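Local coordinates for protein NALP (Neisseria meningitidis, PDB 1UYN) that forms the outer-membrane translocator beta-barrel of a secreted serine protease autotransporter, a hydrophilic pore by which the passenger domain reaches the cell surface, at residues 11-16 / 93-98; 102-107 / 132-137; 127-132 / 151-156; 144-149 / 189-194. All blocks are in the same frame, centred on the assembly; numbering follows the deposited sequence.

Interaction 1 of 4, residues 11-16 / 93-98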
loop_
_atom_site.group_PDB
_atom_site.type_symbol
_atom_site.label_atom_id
_atom_site.label_comp_id
_atom_site.label_asym_id
_atom_site.label_seq_id
_atom_site.Cartn_x
_atom_site.Cartn_y
_atom_site.Cartn_z
ATOM N N ALA A 11 12.966 1.071 -22.287
ATOM C CA ALA A 11 12.317 1.933 -21.281
ATOM C C ALA A 11 11.614 1.094 -20.187
ATOM O O ALA A 11 10.395 1.203 -19.927
ATOM C CB ALA A 11 11.328 2.839 -21.964
ATOM N N THR A 12 12.397 0.258 -19.517
ATOM C CA THR A 12 11.879 -0.523 -18.400
ATOM C C THR A 12 11.581 0.383 -17.221
ATOM O O THR A 12 10.910 -0.061 -16.267
ATOM C CB THR A 12 12.905 -1.533 -17.901
ATOM O OG1 THR A 12 14.118 -0.837 -17.586
ATOM C CG2 THR A 12 13.260 -2.577 -18.949
ATOM N N VAL A 13 12.105 1.615 -17.262
ATOM C CA VAL A 13 11.928 2.557 -16.163
ATOM C C VAL A 13 10.479 2.984 -15.973
ATOM O O VAL A 13 10.029 3.148 -14.830
ATOM C CB VAL A 13 12.865 3.795 -16.258
ATOM C CG1 VAL A 13 12.450 4.780 -17.404
ATOM C CG2 VAL A 13 12.913 4.496 -14.921
ATOM N N TYR A 14 9.724 3.100 -17.045
ATOM C CA TYR A 14 8.314 3.345 -16.869
ATOM C C TYR A 14 7.560 2.155 -16.259
ATOM O O TYR A 14 6.753 2.353 -15.377
ATOM C CB TYR A 14 7.687 3.789 -18.157
ATOM C CG TYR A 14 8.275 5.062 -18.620
ATOM C CD1 TYR A 14 7.776 6.245 -18.186
ATOM C CD2 TYR A 14 9.356 5.080 -19.497
ATOM C CE1 TYR A 14 8.347 7.442 -18.594
ATOM C CE2 TYR A 14 9.920 6.271 -19.923
ATOM C CZ TYR A 14 9.412 7.436 -19.456
ATOM O OH TYR A 14 9.929 8.625 -19.835
ATOM N N ALA A 15 7.806 0.932 -16.729
ATOM C CA ALA A 15 7.154 -0.258 -16.149
ATOM C C ALA A 15 7.449 -0.390 -14.664
ATOM O O ALA A 15 6.570 -0.661 -13.884
ATOM C CB ALA A 15 7.608 -1.539 -16.853
ATOM N N ASP A 16 8.709 -0.194 -14.310
ATOM C CA ASP A 16 9.217 -0.386 -12.975
ATOM C C ASP A 16 8.709 0.623 -11.977
ATOM O O ASP A 16 8.436 0.273 -10.828
ATOM C CB ASP A 16 10.748 -0.285 -13.021
ATOM C CG ASP A 16 11.392 -1.482 -13.692
ATOM O OD1 ASP A 16 10.678 -2.467 -13.932
ATOM O OD2 ASP A 16 12.597 -1.539 -14.036
ATOM N N SER A 93 6.812 9.200 -3.943
ATOM C CA SER A 93 7.683 8.048 -3.927
ATOM C C SER A 93 8.733 8.220 -5.017
ATOM O O SER A 93 8.559 9.055 -5.895
ATOM C CB SER A 93 6.857 6.783 -4.125
ATOM O OG SER A 93 6.757 6.500 -5.502
ATOM N N THR A 94 9.843 7.493 -4.936
ATOM C CA THR A 94 10.808 7.493 -6.040
ATOM C C THR A 94 11.222 6.092 -6.443
ATOM O O THR A 94 10.948 5.139 -5.750
ATOM C CB THR A 94 12.030 8.312 -5.714
ATOM O OG1 THR A 94 12.664 7.775 -4.556
ATOM C CG2 THR A 94 11.625 9.710 -5.350
ATOM N N TRP A 95 11.847 5.993 -7.601
ATOM C CA TRP A 95 12.350 4.739 -8.105
ATOM C C TRP A 95 13.657 5.007 -8.938
ATOM O O TRP A 95 13.702 5.840 -9.826
ATOM C CB TRP A 95 11.269 4.043 -8.925
ATOM C CG TRP A 95 11.855 2.946 -9.760
ATOM C CD1 TRP A 95 12.303 3.056 -11.035
ATOM C CD2 TRP A 95 12.153 1.606 -9.341
ATOM N NE1 TRP A 95 12.824 1.860 -11.451
ATOM C CE2 TRP A 95 12.739 0.947 -10.435
ATOM C CE3 TRP A 95 11.968 0.891 -8.148
ATOM C CZ2 TRP A 95 13.162 -0.382 -10.383
ATOM C CZ3 TRP A 95 12.385 -0.448 -8.094
ATOM C CH2 TRP A 95 12.983 -1.062 -9.204
ATOM N N SER A 96 14.704 4.256 -8.627
ATOM C CA SER A 96 16.017 4.416 -9.249
ATOM C C SER A 96 16.433 3.155 -9.956
ATOM O O SER A 96 16.046 2.086 -9.559
ATOM C CB SER A 96 17.074 4.711 -8.186
ATOM O OG SER A 96 17.299 6.081 -8.154
ATOM N N GLU A 97 17.284 3.305 -10.955
ATOM C CA GLU A 97 17.768 2.216 -11.800
ATOM C C GLU A 97 19.109 2.658 -12.362
ATOM O O GLU A 97 19.478 3.831 -12.221
ATOM C CB GLU A 97 16.858 2.065 -12.992
ATOM C CG GLU A 97 15.720 1.114 -12.810
ATOM C CD GLU A 97 14.806 1.095 -14.028
ATOM O OE1 GLU A 97 15.270 1.419 -15.131
ATOM O OE2 GLU A 97 13.616 0.753 -13.879
ATOM N N ASN A 98 19.823 1.763 -13.039
ATOM C CA ASN A 98 20.916 2.220 -13.860
ATOM C C ASN A 98 20.255 3.166 -14.876
ATOM O O ASN A 98 19.192 2.846 -15.462
ATOM C CB ASN A 98 21.665 1.061 -14.557
ATOM C CG ASN A 98 22.783 1.565 -15.524
ATOM O OD1 ASN A 98 23.764 2.216 -15.088
ATOM N ND2 ASN A 98 22.628 1.275 -16.839
#
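Asp16 of the first helical turn faces Trp95 and Glu97 on the inner wall of the barrel. This is the autotransporter translocator fold, an antiparallel barrel of twelve strands with helix 12-34 lying inside it. The segment axes run 9.3 Å apart, and their directions differ by 144°, so the helix start leans across strand 93-97.

Asp16 can be followed outward atom by atom. Its CB bond points at the strand and sets CB over one face of the indole, displaced toward the rim, with CB 3.4 Å from Trp95 NE1. CG lies anti to the carbonyl carbon (chi1 -72°), which puts CG 3.9 Å from Trp95 CZ2, the carboxylate plane turned 67° from that of the ring. At the tip, OD2 of Asp16 comes to 2.5 Å from OE2 of Glu97.

Val13 supplies the apolar part. Its CG2 approaches the indole near the ring plane, 4.2 Å from Trp95 CD1, while its CB borders the Glu97 carboxylate, 3.6 Å from OE1. Ala20, further along the helix, also touches Trp95, and Gln58 from a loop donates from NE2 to the Asp16 carbonyl oxygen. The indole is thus fixed by a face contact, an edge contact and one bond: Trp95 NE1 donates to Glu97 OE2 over 2.8 Å, in the ring plane but from above the carboxylate plane.

Interaction 2 of 4, residues 102-107 / 132-137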
loop_
_atom_site.group_PDB
_atom_site.type_symbol
_atom_site.label_atom_id
_atom_site.label_comp_id
_atom_site.label_asym_id
_atom_site.label_seq_id
_atom_site.Cartn_x
_atom_site.Cartn_y
_atom_site.Cartn_z
ATOM N N ALA A 102 12.855 8.200 -11.248
ATOM C CA ALA A 102 11.445 8.467 -11.412
ATOM C C ALA A 102 10.871 8.974 -10.129
ATOM O O ALA A 102 11.137 8.417 -9.103
ATOM C CB ALA A 102 10.753 7.211 -11.779
ATOM N N LYS A 103 10.061 10.005 -10.164
ATOM C CA LYS A 103 9.298 10.354 -8.983
ATOM C C LYS A 103 7.797 10.302 -9.289
ATOM O O LYS A 103 7.321 10.874 -10.276
ATOM C CB LYS A 103 9.750 11.708 -8.405
ATOM C CG LYS A 103 9.012 12.946 -8.944
ATOM C CD LYS A 103 9.538 14.312 -8.361
ATOM C CE LYS A 103 8.514 15.525 -8.529
ATOM N NZ LYS A 103 8.184 15.937 -9.928
ATOM N N THR A 104 7.077 9.593 -8.412
ATOM C CA THR A 104 5.644 9.415 -8.434
ATOM C C THR A 104 4.969 10.282 -7.378
ATOM O O THR A 104 5.248 10.166 -6.166
ATOM C CB THR A 104 5.289 7.941 -8.103
ATOM O OG1 THR A 104 5.981 7.017 -8.973
ATOM C CG2 THR A 104 3.812 7.660 -8.371
ATOM N N ASP A 105 4.015 11.086 -7.823
ATOM C CA ASP A 105 3.087 11.741 -6.937
ATOM C C ASP A 105 1.765 11.086 -6.999
ATOM O O ASP A 105 1.301 10.712 -8.066
ATOM C CB ASP A 105 2.907 13.174 -7.365
ATOM C CG ASP A 105 4.092 13.945 -7.115
ATOM O OD1 ASP A 105 4.946 13.538 -6.283
ATOM O OD2 ASP A 105 4.268 14.982 -7.698
ATOM N N SER A 106 1.101 10.969 -5.867
ATOM C CA SER A 106 -0.177 10.275 -5.916
ATOM C C SER A 106 -1.204 10.803 -4.971
ATOM O O SER A 106 -0.913 11.353 -3.897
ATOM C CB SER A 106 0.028 8.789 -5.718
ATOM O OG SER A 106 0.711 8.540 -4.489
ATOM N N ILE A 107 -2.435 10.712 -5.427
ATOM C CA ILE A 107 -3.564 11.111 -4.601
ATOM C C ILE A 107 -4.583 10.033 -4.659
ATOM O O ILE A 107 -5.048 9.688 -5.715
ATOM C CB ILE A 107 -4.131 12.477 -5.007
ATOM C CG1 ILE A 107 -3.049 13.537 -4.726
ATOM C CG2 ILE A 107 -5.395 12.775 -4.188
ATOM C CD1 ILE A 107 -3.379 14.992 -5.168
ATOM N N TYR A 132 -2.050 8.898 -10.269
ATOM C CA TYR A 132 -0.617 9.009 -10.082
ATOM C C TYR A 132 0.032 9.753 -11.235
ATOM O O TYR A 132 -0.507 9.818 -12.320
ATOM C CB TYR A 132 0.025 7.636 -9.789
ATOM C CG TYR A 132 0.079 6.681 -10.942
ATOM C CD1 TYR A 132 1.114 6.722 -11.845
ATOM C CD2 TYR A 132 -0.898 5.717 -11.117
ATOM C CE1 TYR A 132 1.178 5.861 -12.891
ATOM C CE2 TYR A 132 -0.851 4.850 -12.181
ATOM C CZ TYR A 132 0.202 4.923 -13.069
ATOM O OH TYR A 132 0.283 4.051 -14.155
ATOM N N LYS A 133 1.155 10.374 -10.945
ATOM C CA LYS A 133 1.962 11.014 -11.951
ATOM C C LYS A 133 3.398 10.553 -11.768
ATOM O O LYS A 133 3.958 10.718 -10.715
ATOM C CB LYS A 133 1.880 12.540 -11.831
ATOM C CG LYS A 133 2.502 13.248 -13.044
ATOM C CD LYS A 133 2.209 14.763 -13.099
ATOM C CE LYS A 133 3.498 15.622 -12.860
ATOM N NZ LYS A 133 3.850 16.539 -14.024
ATOM N N ASN A 134 3.979 9.991 -12.813
ATOM C CA ASN A 134 5.373 9.548 -12.798
ATOM C C ASN A 134 6.173 10.505 -13.643
ATOM O O ASN A 134 5.852 10.745 -14.808
ATOM C CB ASN A 134 5.499 8.127 -13.405
ATOM C CG ASN A 134 4.904 7.047 -12.518
ATOM O OD1 ASN A 134 4.567 7.285 -11.351
ATOM N ND2 ASN A 134 4.737 5.865 -13.078
ATOM N N SER A 135 7.203 11.076 -13.043
ATOM C CA SER A 135 8.168 11.893 -13.766
ATOM C C SER A 135 9.418 11.082 -13.902
ATOM O O SER A 135 9.936 10.625 -12.942
ATOM C CB SER A 135 8.468 13.143 -13.005
ATOM O OG SER A 135 7.396 14.009 -13.184
ATOM N N ILE A 136 9.857 10.859 -15.120
ATOM C CA ILE A 136 11.025 10.062 -15.374
ATOM C C ILE A 136 12.053 10.976 -15.930
ATOM O O ILE A 136 11.722 11.799 -16.718
ATOM C CB ILE A 136 10.671 8.991 -16.394
ATOM C CG1 ILE A 136 10.096 7.741 -15.703
ATOM C CG2 ILE A 136 11.881 8.606 -17.173
ATOM C CD1 ILE A 136 8.861 7.956 -14.843
ATOM N N SER A 137 13.293 10.875 -15.479
ATOM C CA SER A 137 14.410 11.292 -16.312
ATOM C C SER A 137 15.362 10.125 -16.496
ATOM O O SER A 137 15.611 9.375 -15.566
ATOM C CB SER A 137 15.142 12.501 -15.761
ATOM O OG SER A 137 15.079 12.492 -14.379
#
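Thr104 and Asn134 meet because their first torsions agree: OG1 of Thr104 (chi1 -54°) and CG of Asn134 (chi1 -70°) each lie anti to their own carbonyl carbon. The two side chains therefore run side by side in the same direction, and Thr104 OG1 donates to Asn134 OD1 over 2.8 Å from above the amide plane, 49° out of it. They form a non-hydrogen-bonded antiparallel pair. The flanking hydrogen-bonded pairs supply the backbone bonds: Lys103 and Ser135 exchange two, and so do Asp105 and Lys133, with Ser135 N reaching Lys103 O at 2.8 Å.

On the same face as Thr104, Ala102 CB packs on Ile136 CD1 at 3.7 Å and Thr104 CG2 lies 4.0 Å from Tyr132 CB. This face looks into the barrel: helix 12-34 covers it, Thr18 against Asn134 and Tyr14 against Ile136. The other face carries Lys103, Asp105, Lys133 and Ser135, where Lys103 NZ lies 3.9 Å from Ser135 OG.

Chemically, the hairpin of strands 100-117 and 121-139 divides its work: on the pore side the buried Thr104 hydroxyl finds an acceptor in the Asn134 amide oxygen, whereas the charged groups lie on the outer face.

Interaction 3 of 4, residues 127-132 / 151-156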
loop_
_atom_site.group_PDB
_atom_site.type_symbol
_atom_site.label_atom_id
_atom_site.label_comp_id
_atom_site.label_asym_id
_atom_site.label_seq_id
_atom_site.Cartn_x
_atom_site.Cartn_y
_atom_site.Cartn_z
ATOM N N PHE A 127 -11.978 -0.586 -0.978
ATOM C CA PHE A 127 -11.970 0.049 -2.293
ATOM C C PHE A 127 -11.029 1.260 -2.268
ATOM O O PHE A 127 -10.894 1.955 -1.268
ATOM C CB PHE A 127 -13.378 0.490 -2.671
ATOM C CG PHE A 127 -13.434 1.332 -3.912
ATOM C CD1 PHE A 127 -13.406 0.730 -5.176
ATOM C CD2 PHE A 127 -13.490 2.726 -3.837
ATOM C CE1 PHE A 127 -13.448 1.495 -6.355
ATOM C CE2 PHE A 127 -13.553 3.498 -5.024
ATOM C CZ PHE A 127 -13.523 2.868 -6.273
ATOM N N SER A 128 -10.363 1.518 -3.361
ATOM C CA SER A 128 -9.501 2.684 -3.443
ATOM C C SER A 128 -9.461 3.164 -4.882
ATOM O O SER A 128 -9.603 2.385 -5.846
ATOM C CB SER A 128 -8.114 2.356 -2.933
ATOM O OG SER A 128 -7.428 1.559 -3.882
ATOM N N TYR A 129 -9.340 4.475 -5.012
ATOM C CA TYR A 129 -9.227 5.114 -6.307
ATOM C C TYR A 129 -8.131 6.097 -6.080
ATOM O O TYR A 129 -8.259 6.953 -5.203
ATOM C CB TYR A 129 -10.512 5.843 -6.732
ATOM C CG TYR A 129 -10.438 6.444 -8.109
ATOM C CD1 TYR A 129 -9.932 7.725 -8.315
ATOM C CD2 TYR A 129 -10.849 5.727 -9.214
ATOM C CE1 TYR A 129 -9.871 8.284 -9.598
ATOM C CE2 TYR A 129 -10.788 6.267 -10.506
ATOM C CZ TYR A 129 -10.305 7.550 -10.705
ATOM O OH TYR A 129 -10.242 8.082 -12.018
ATOM N N GLY A 130 -7.055 5.965 -6.847
ATOM C CA GLY A 130 -6.063 7.000 -6.876
ATOM C C GLY A 130 -5.572 7.332 -8.260
ATOM O O GLY A 130 -5.715 6.566 -9.209
ATOM N N ARG A 131 -4.973 8.500 -8.339
ATOM C CA ARG A 131 -4.334 8.970 -9.517
ATOM C C ARG A 131 -2.856 9.041 -9.232
ATOM O O ARG A 131 -2.442 9.177 -8.102
ATOM C CB ARG A 131 -4.868 10.340 -9.860
ATOM C CG ARG A 131 -6.363 10.386 -10.043
ATOM C CD ARG A 131 -6.794 9.968 -11.435
ATOM N NE ARG A 131 -7.017 11.159 -12.246
ATOM C CZ ARG A 131 -6.455 11.369 -13.429
ATOM N NH1 ARG A 131 -5.634 10.461 -13.991
ATOM N NH2 ARG A 131 -6.708 12.508 -14.061
ATOM N N TYR A 132 -2.050 8.898 -10.269
ATOM C CA TYR A 132 -0.617 9.009 -10.082
ATOM C C TYR A 132 0.032 9.753 -11.235
ATOM O O TYR A 132 -0.507 9.818 -12.320
ATOM C CB TYR A 132 0.025 7.636 -9.789
ATOM C CG TYR A 132 0.079 6.681 -10.942
ATOM C CD1 TYR A 132 1.114 6.722 -11.845
ATOM C CD2 TYR A 132 -0.898 5.717 -11.117
ATOM C CE1 TYR A 132 1.178 5.861 -12.891
ATOM C CE2 TYR A 132 -0.851 4.850 -12.181
ATOM C CZ TYR A 132 0.202 4.923 -13.069
ATOM O OH TYR A 132 0.283 4.051 -14.155
ATOM N N ASN A 151 0.508 9.897 -16.546
ATOM C CA ASN A 151 -0.511 9.794 -15.560
ATOM C C ASN A 151 -1.147 8.467 -15.631
ATOM O O ASN A 151 -1.217 7.874 -16.673
ATOM C CB ASN A 151 -1.561 10.883 -15.725
ATOM C CG ASN A 151 -0.953 12.265 -15.798
ATOM O OD1 ASN A 151 -1.179 12.989 -16.782
ATOM N ND2 ASN A 151 -0.187 12.647 -14.782
ATOM N N GLY A 152 -1.605 7.990 -14.495
ATOM C CA GLY A 152 -2.429 6.810 -14.460
ATOM C C GLY A 152 -3.479 6.878 -13.357
ATOM O O GLY A 152 -3.594 7.834 -12.617
ATOM N N THR A 153 -4.287 5.833 -13.329
ATOM C CA THR A 153 -5.285 5.589 -12.322
ATOM C C THR A 153 -5.054 4.196 -11.864
ATOM O O THR A 153 -4.763 3.315 -12.665
ATOM C CB THR A 153 -6.636 5.669 -12.929
ATOM O OG1 THR A 153 -6.753 6.936 -13.566
ATOM C CG2 THR A 153 -7.714 5.731 -11.846
ATOM N N LEU A 154 -5.138 4.008 -10.566
ATOM C CA LEU A 154 -5.096 2.694 -9.967
ATOM C C LEU A 154 -6.292 2.498 -9.071
ATOM O O LEU A 154 -6.544 3.312 -8.188
ATOM C CB LEU A 154 -3.833 2.577 -9.154
ATOM C CG LEU A 154 -3.669 1.317 -8.354
ATOM C CD1 LEU A 154 -3.686 0.056 -9.280
ATOM C CD2 LEU A 154 -2.379 1.482 -7.585
ATOM N N MET A 155 -7.032 1.423 -9.272
ATOM C CA MET A 155 -8.117 1.091 -8.358
ATOM C C MET A 155 -7.866 -0.199 -7.658
ATOM O O MET A 155 -7.338 -1.104 -8.227
ATOM C CB MET A 155 -9.420 0.981 -9.096
ATOM C CG MET A 155 -9.862 2.357 -9.535
ATOM S SD MET A 155 -11.342 2.330 -10.559
ATOM C CE MET A 155 -12.354 0.708 -9.688
ATOM N N GLN A 156 -8.262 -0.295 -6.420
ATOM C CA GLN A 156 -8.165 -1.571 -5.754
ATOM C C GLN A 156 -9.544 -1.921 -5.226
ATOM O O GLN A 156 -10.329 -1.035 -4.808
ATOM C CB GLN A 156 -7.149 -1.516 -4.609
ATOM C CG GLN A 156 -5.754 -1.082 -5.009
ATOM C CD GLN A 156 -5.000 -0.625 -3.810
ATOM O OE1 GLN A 156 -5.516 0.183 -3.032
ATOM N NE2 GLN A 156 -3.789 -1.114 -3.639
HETATM O O HOH W 1 -5.738 2.714 -5.581
#
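At one end of this strand pair Tyr132 lies over Gly152, with Gly152 CA 3.7 Å from the centroid of the phenol ring and 24° off its normal, a CH-pi contact over the face. The ring gets there because CG sits between the backbone N and the carbonyl carbon (chi1 71°), laying it across the neighbouring strand, where glycine has no side chain to block it. Beside it, Tyr132 N donates to Gly152 O and Gly152 N to Tyr132 O, each over 3.0 Å. Gly130 and Leu154 exchange a similar pair.

At the far end of this pore-facing side, Ser128 OG donates to the Gln156 amide oxygen OE1. A water donates to Ser128 OG over 2.7 Å and to Leu154 O over 2.8 Å, so the hydroxyl and a strand carbonyl share one bridge. On the opposite face, Met155 touches two ring edges: SD stands at the edge of Tyr129, 4.9 Å from its centroid, a Met-aromatic contact, and CE reaches Phe127 CE1 at 3.6 Å near that ring's plane. Thr153 CG2 touches Tyr129 CZ at 3.4 Å.

A second shell holds the inner groups in place. Tyr132 OH bonds to Gln186 OE1 and its ring meets His21, while Gln156 NE2 donates to Gln25 O, tying the sheet to helix 12-34. An aromatic ring laid over a glycine on the adjacent strand is consistent with the mortise-and-tenon joint known from autotransporter beta-barrels.

Interaction 4 of 4, residues 144-149 / 189-194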
loop_
_atom_site.group_PDB
_atom_site.type_symbol
_atom_site.label_atom_id
_atom_site.label_comp_id
_atom_site.label_asym_id
_atom_site.label_seq_id
_atom_site.Cartn_x
_atom_site.Cartn_y
_atom_site.Cartn_z
ATOM N N GLU A 144 23.079 13.978 -21.491
ATOM C CA GLU A 144 21.830 14.070 -22.229
ATOM C C GLU A 144 20.786 13.247 -21.476
ATOM O O GLU A 144 21.018 12.094 -21.139
ATOM C CB GLU A 144 22.004 13.564 -23.675
ATOM C CG GLU A 144 20.862 13.940 -24.629
ATOM C CD GLU A 144 21.293 14.190 -26.080
ATOM O OE1 GLU A 144 22.524 14.292 -26.381
ATOM O OE2 GLU A 144 20.376 14.309 -26.934
ATOM N N HIS A 145 19.656 13.868 -21.171
ATOM C CA HIS A 145 18.565 13.169 -20.533
ATOM C C HIS A 145 17.274 13.345 -21.334
ATOM O O HIS A 145 17.088 14.338 -22.036
ATOM C CB HIS A 145 18.357 13.651 -19.075
ATOM C CG HIS A 145 19.627 13.881 -18.301
ATOM N ND1 HIS A 145 19.731 14.848 -17.323
ATOM C CD2 HIS A 145 20.840 13.275 -18.350
ATOM C CE1 HIS A 145 20.953 14.838 -16.817
ATOM N NE2 HIS A 145 21.648 13.896 -17.428
ATOM N N ALA A 146 16.394 12.351 -21.206
ATOM C CA ALA A 146 15.006 12.440 -21.652
ATOM C C ALA A 146 14.131 12.628 -20.431
ATOM O O ALA A 146 14.320 11.934 -19.454
ATOM C CB ALA A 146 14.599 11.173 -22.365
ATOM N N GLU A 147 13.197 13.570 -20.478
ATOM C CA GLU A 147 12.217 13.727 -19.416
ATOM C C GLU A 147 10.867 13.227 -19.935
ATOM O O GLU A 147 10.530 13.420 -21.088
ATOM C CB GLU A 147 12.118 15.166 -18.877
ATOM C CG GLU A 147 13.280 16.131 -19.171
ATOM C CD GLU A 147 14.566 15.880 -18.345
ATOM O OE1 GLU A 147 14.482 15.782 -17.083
ATOM O OE2 GLU A 147 15.681 15.824 -18.987
ATOM N N GLY A 148 10.114 12.550 -19.073
ATOM C CA GLY A 148 8.845 11.959 -19.445
ATOM C C GLY A 148 7.841 11.942 -18.332
ATOM O O GLY A 148 8.161 11.720 -17.178
ATOM N N SER A 149 6.597 12.188 -18.679
ATOM C CA SER A 149 5.580 12.406 -17.661
ATOM C C SER A 149 4.345 11.608 -18.017
ATOM O O SER A 149 3.823 11.677 -19.138
ATOM C CB SER A 149 5.271 13.918 -17.519
ATOM O OG SER A 149 4.988 14.229 -16.151
ATOM N N PHE A 189 2.081 8.555 -23.189
ATOM C CA PHE A 189 2.990 9.644 -22.907
ATOM C C PHE A 189 4.067 9.681 -23.968
ATOM O O PHE A 189 4.181 8.790 -24.800
ATOM C CB PHE A 189 3.637 9.462 -21.543
ATOM C CG PHE A 189 4.530 8.261 -21.462
ATOM C CD1 PHE A 189 3.991 6.996 -21.307
ATOM C CD2 PHE A 189 5.899 8.394 -21.578
ATOM C CE1 PHE A 189 4.799 5.893 -21.255
ATOM C CE2 PHE A 189 6.708 7.299 -21.531
ATOM C CZ PHE A 189 6.152 6.032 -21.369
ATOM N N ALA A 190 4.862 10.741 -23.912
ATOM C CA ALA A 190 6.023 10.905 -24.786
ATOM C C ALA A 190 7.048 11.732 -24.027
ATOM O O ALA A 190 6.693 12.638 -23.280
ATOM C CB ALA A 190 5.636 11.558 -26.107
ATOM N N GLU A 191 8.315 11.387 -24.209
ATOM C CA GLU A 191 9.432 12.115 -23.608
ATOM C C GLU A 191 9.798 13.345 -24.423
ATOM O O GLU A 191 9.877 13.247 -25.596
ATOM C CB GLU A 191 10.642 11.184 -23.526
ATOM C CG GLU A 191 10.376 9.940 -22.686
ATOM C CD GLU A 191 11.578 9.021 -22.597
ATOM O OE1 GLU A 191 12.210 8.727 -23.637
ATOM O OE2 GLU A 191 11.898 8.596 -21.474
ATOM N N LYS A 192 9.987 14.501 -23.790
ATOM C CA LYS A 192 10.645 15.654 -24.436
ATOM C C LYS A 192 12.127 15.631 -24.136
ATOM O O LYS A 192 12.589 14.843 -23.306
ATOM C CB LYS A 192 10.058 17.016 -24.019
ATOM C CG LYS A 192 9.480 17.099 -22.590
ATOM C CD LYS A 192 9.590 18.546 -21.990
ATOM C CE LYS A 192 8.887 18.661 -20.568
ATOM N NZ LYS A 192 9.715 18.179 -19.399
ATOM N N GLY A 193 12.872 16.477 -24.853
ATOM C CA GLY A 193 14.237 16.801 -24.499
ATOM C C GLY A 193 15.323 15.943 -25.088
ATOM O O GLY A 193 16.480 16.261 -24.904
ATOM N N SER A 194 14.990 14.877 -25.798
ATOM C CA SER A 194 16.020 14.009 -26.393
ATOM C C SER A 194 15.695 13.570 -27.808
ATOM O O SER A 194 14.533 13.397 -28.164
ATOM C CB SER A 194 16.231 12.763 -25.539
ATOM O OG SER A 194 17.278 11.958 -26.050
#
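Glu147 and Lys192 pair where the barrel hairpin of strands 145-163 and 172-192 begins to splay, at one end of the barrel. The short segment axes run antiparallel at 148°, some way from the ideal 180°, and their closest approach is 4.6 Å.

Backbone bonding is sparse. Glu147 N donates to Lys192 O over 3.2 Å with a fairly straight N-H...O bond. The return bond, Lys192 N to Glu147 O, is weak because it bends to 124°, and Glu191 CA adds a CA-H...O contact to the same carbonyl oxygen. Past Lys192, Gly193 has a positive phi, which turns the chain.

Apolar and mixed packing gathers around small residues. Ala146 CB touches Ser194 CB at 3.9 Å and also rests against the Glu191 carboxylate, 3.6 Å from OE1. The extended Glu191 chain runs close to Gly148, its CG 4.1 Å from Gly148 CA. At the other end, Phe189 CB abuts Ser149 O at 3.3 Å.

Of the charges, Glu191 engages other parts of the barrel. Its OE2 receives Tyr14 OH from the interior helix and makes a salt bridge with Arg138 NE, so this buried acid joins the helix start to strand 121-139. The opposite charges of Glu147 and Lys192 do not meet: the lysine crosses the glutamate with its NZ beside the aliphatic part, 3.9 Å from Glu147 CB.

From the N terminus, interaction 1 comes first, closing a span of 76 residues by holding the start of helix 12-34 against strand 82-97; it is complete before the others open. Interaction 2 then closes the hairpin of strands 100-117 and 121-139. Interaction 3 opens within that span and crosses it, sharing Tyr132, and interaction 4 in turn crosses interaction 3, whereas 2 and 4 follow in series. None is nested. Interactions 2 to 4 stitch strands 100-117 through 172-192 together in order, while interaction 1 adds the helix to strand 82-97, which itself bonds to strand 100-117. Tyr14 brings the helix back to this region, packing on Ile136 of interaction 2 and Phe189 of interaction 4.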